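Local coordinates for Alr4995 protein (Nostoc sp., PDB 6LRF) that probably acts as a bifunctional enzyme, joining an arginine dihydrolase of the guanidine-modifying superfamily to an ornithine cyclodeaminase in one chain, at residues Asn178-Tyr183 with Pro202-Ala207. Numbering follows the deposited sequence.
Sequences NGYLLY and PEKRIA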
# COMPACT_ATOMS: atom_id res chain seq x y z
N ASN B 178 -8.16 42.63 34.78
CA ASN B 178 -9.58 42.26 34.80
C ASN B 178 -9.80 40.79 34.45
O ASN B 178 -10.78 40.42 33.80
CB ASN B 178 -10.35 43.17 33.83
CG ASN B 178 -11.84 43.16 34.08
OD1 ASN B 178 -12.29 42.96 35.21
ND2 ASN B 178 -12.61 43.39 33.02
N GLY B 179 -8.85 39.94 34.86
CA GLY B 179 -8.97 38.50 34.71
C GLY B 179 -8.75 37.89 33.33
O GLY B 179 -8.85 36.68 33.16
N TYR B 180 -8.44 38.72 32.34
CA TYR B 180 -8.33 38.22 30.98
C TYR B 180 -7.01 37.49 30.71
O TYR B 180 -6.00 37.74 31.36
CB TYR B 180 -8.51 39.35 29.98
CG TYR B 180 -9.96 39.79 29.90
CD1 TYR B 180 -10.43 40.86 30.65
CD2 TYR B 180 -10.86 39.09 29.10
CE1 TYR B 180 -11.76 41.24 30.58
CE2 TYR B 180 -12.19 39.46 29.03
CZ TYR B 180 -12.63 40.54 29.78
OH TYR B 180 -13.96 40.90 29.70
N LEU B 181 -7.04 36.55 29.77
CA LEU B 181 -5.85 35.80 29.41
C LEU B 181 -5.71 35.74 27.91
O LEU B 181 -6.56 35.20 27.22
CB LEU B 181 -5.90 34.38 29.97
CG LEU B 181 -4.76 33.52 29.40
CD1 LEU B 181 -3.40 34.02 29.90
CD2 LEU B 181 -4.94 32.05 29.73
N LEU B 182 -4.61 36.31 27.42
CA LEU B 182 -4.27 36.26 26.01
C LEU B 182 -3.24 35.16 25.81
O LEU B 182 -2.14 35.24 26.35
CB LEU B 182 -3.72 37.61 25.56
CG LEU B 182 -3.27 37.76 24.11
CD1 LEU B 182 -4.48 37.96 23.23
CD2 LEU B 182 -2.28 38.92 23.97
N TYR B 183 -3.60 34.12 25.07
CA TYR B 183 -2.71 32.97 24.95
C TYR B 183 -2.94 32.20 23.67
O TYR B 183 -3.98 32.34 23.01
CB TYR B 183 -2.85 32.05 26.17
CG TYR B 183 -4.03 31.11 26.18
CD1 TYR B 183 -3.86 29.72 26.23
CD2 TYR B 183 -5.33 31.59 26.14
CE1 TYR B 183 -4.95 28.85 26.25
CE2 TYR B 183 -6.42 30.74 26.16
CZ TYR B 183 -6.23 29.37 26.21
OH TYR B 183 -7.32 28.54 26.22
N PRO B 202 -14.24 30.74 30.18
CA PRO B 202 -14.21 30.89 28.71
C PRO B 202 -14.37 32.33 28.19
O PRO B 202 -13.79 32.66 27.16
CB PRO B 202 -15.39 30.03 28.25
CG PRO B 202 -15.56 29.02 29.32
CD PRO B 202 -15.24 29.74 30.60
N GLU B 203 -15.15 33.16 28.88
CA GLU B 203 -15.37 34.54 28.44
C GLU B 203 -14.13 35.40 28.67
O GLU B 203 -13.94 36.42 28.00
CB GLU B 203 -16.56 35.18 29.16
CG GLU B 203 -17.60 34.20 29.68
CD GLU B 203 -17.22 33.62 31.04
OE1 GLU B 203 -17.25 32.38 31.17
OE2 GLU B 203 -16.91 34.41 31.97
N LYS B 204 -13.29 35.00 29.63
CA LYS B 204 -12.05 35.72 29.94
C LYS B 204 -10.85 35.18 29.14
O LYS B 204 -9.77 35.76 29.14
CB LYS B 204 -11.74 35.63 31.44
CG LYS B 204 -12.82 36.23 32.34
CD LYS B 204 -12.83 37.73 32.26
CE LYS B 204 -13.54 38.32 33.46
NZ LYS B 204 -13.67 39.81 33.34
N ARG B 205 -11.06 34.06 28.44
CA ARG B 205 -10.02 33.51 27.57
C ARG B 205 -10.06 34.13 26.18
O ARG B 205 -11.08 34.13 25.51
CB ARG B 205 -10.16 31.98 27.46
CG ARG B 205 -10.19 31.27 28.80
CD ARG B 205 -9.70 29.83 28.71
NE ARG B 205 -10.55 28.96 27.90
CZ ARG B 205 -11.54 28.20 28.39
NH1 ARG B 205 -11.83 28.22 29.68
NH2 ARG B 205 -12.25 27.43 27.58
N ILE B 206 -8.92 34.66 25.75
CA ILE B 206 -8.76 35.16 24.41
C ILE B 206 -7.72 34.32 23.68
O ILE B 206 -6.54 34.67 23.63
CB ILE B 206 -8.32 36.64 24.40
CG1 ILE B 206 -9.21 37.46 25.34
CG2 ILE B 206 -8.31 37.19 22.97
CD1 ILE B 206 -8.75 38.90 25.54
N ALA B 207 -8.17 33.18 23.14
CA ALA B 207 -7.27 32.31 22.39
C ALA B 207 -7.01 32.90 21.02
O ALA B 207 -7.94 33.33 20.34
CB ALA B 207 -7.86 30.91 22.28
O HOH W 1 -9.44 28.35 24.68
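Lys-204 crosses one face of the Tyr-180 ring and ends on the backbone oxygen of Asn-178. CB lies 3.5 Å from Gly-179 O, CG stays more loosely near the same oxygen, and a bend at the CB-CG bond (chi2 -72°) turns the chain toward the tyrosine. CD then sits over the centre of that ring face, 3.8 Å from the Tyr-180 centroid, a CH-pi contact in which chain and ring cross at about a right angle. CE passes near Asn-178 O, and NZ donates to that oxygen at 3.0 Å, from a position tilted 23° from the carbonyl plane. From Lys-204 onward the backbones pair in parallel: Leu-181 N binds Lys-204 O at 2.9 Å, Ile-206 N returns to Leu-181 O at 2.8 Å, and Tyr-183 N reaches Ile-206 O only weakly. On one face of the sheet, Leu-182 CD1 packs on Ile-206 CG2 at 3.9 Å, while Ile-206 CD1 extends to Tyr-180 CD2. On the other, the Tyr-183 ring presents its edge to Arg-205 CB, and its OH holds a water at 2.6 Å that NE of Arg-205 meets weakly; the stronger polar partner of Arg-205 is Val-200 O, bonded by NH1. The two strands and helix 190-199 form a beta-alpha-beta unit within the dimethylarginine dimethylhydrolase-like region, which probably carries the arginine dihydrolase activity: Leu-181, Tyr-183 and Arg-205 touch that helix, Leu-182 and Ile-206 pack against helix 234-242, and strand 173-175 pairs antiparallel with 181-183 to complete a small mixed sheet.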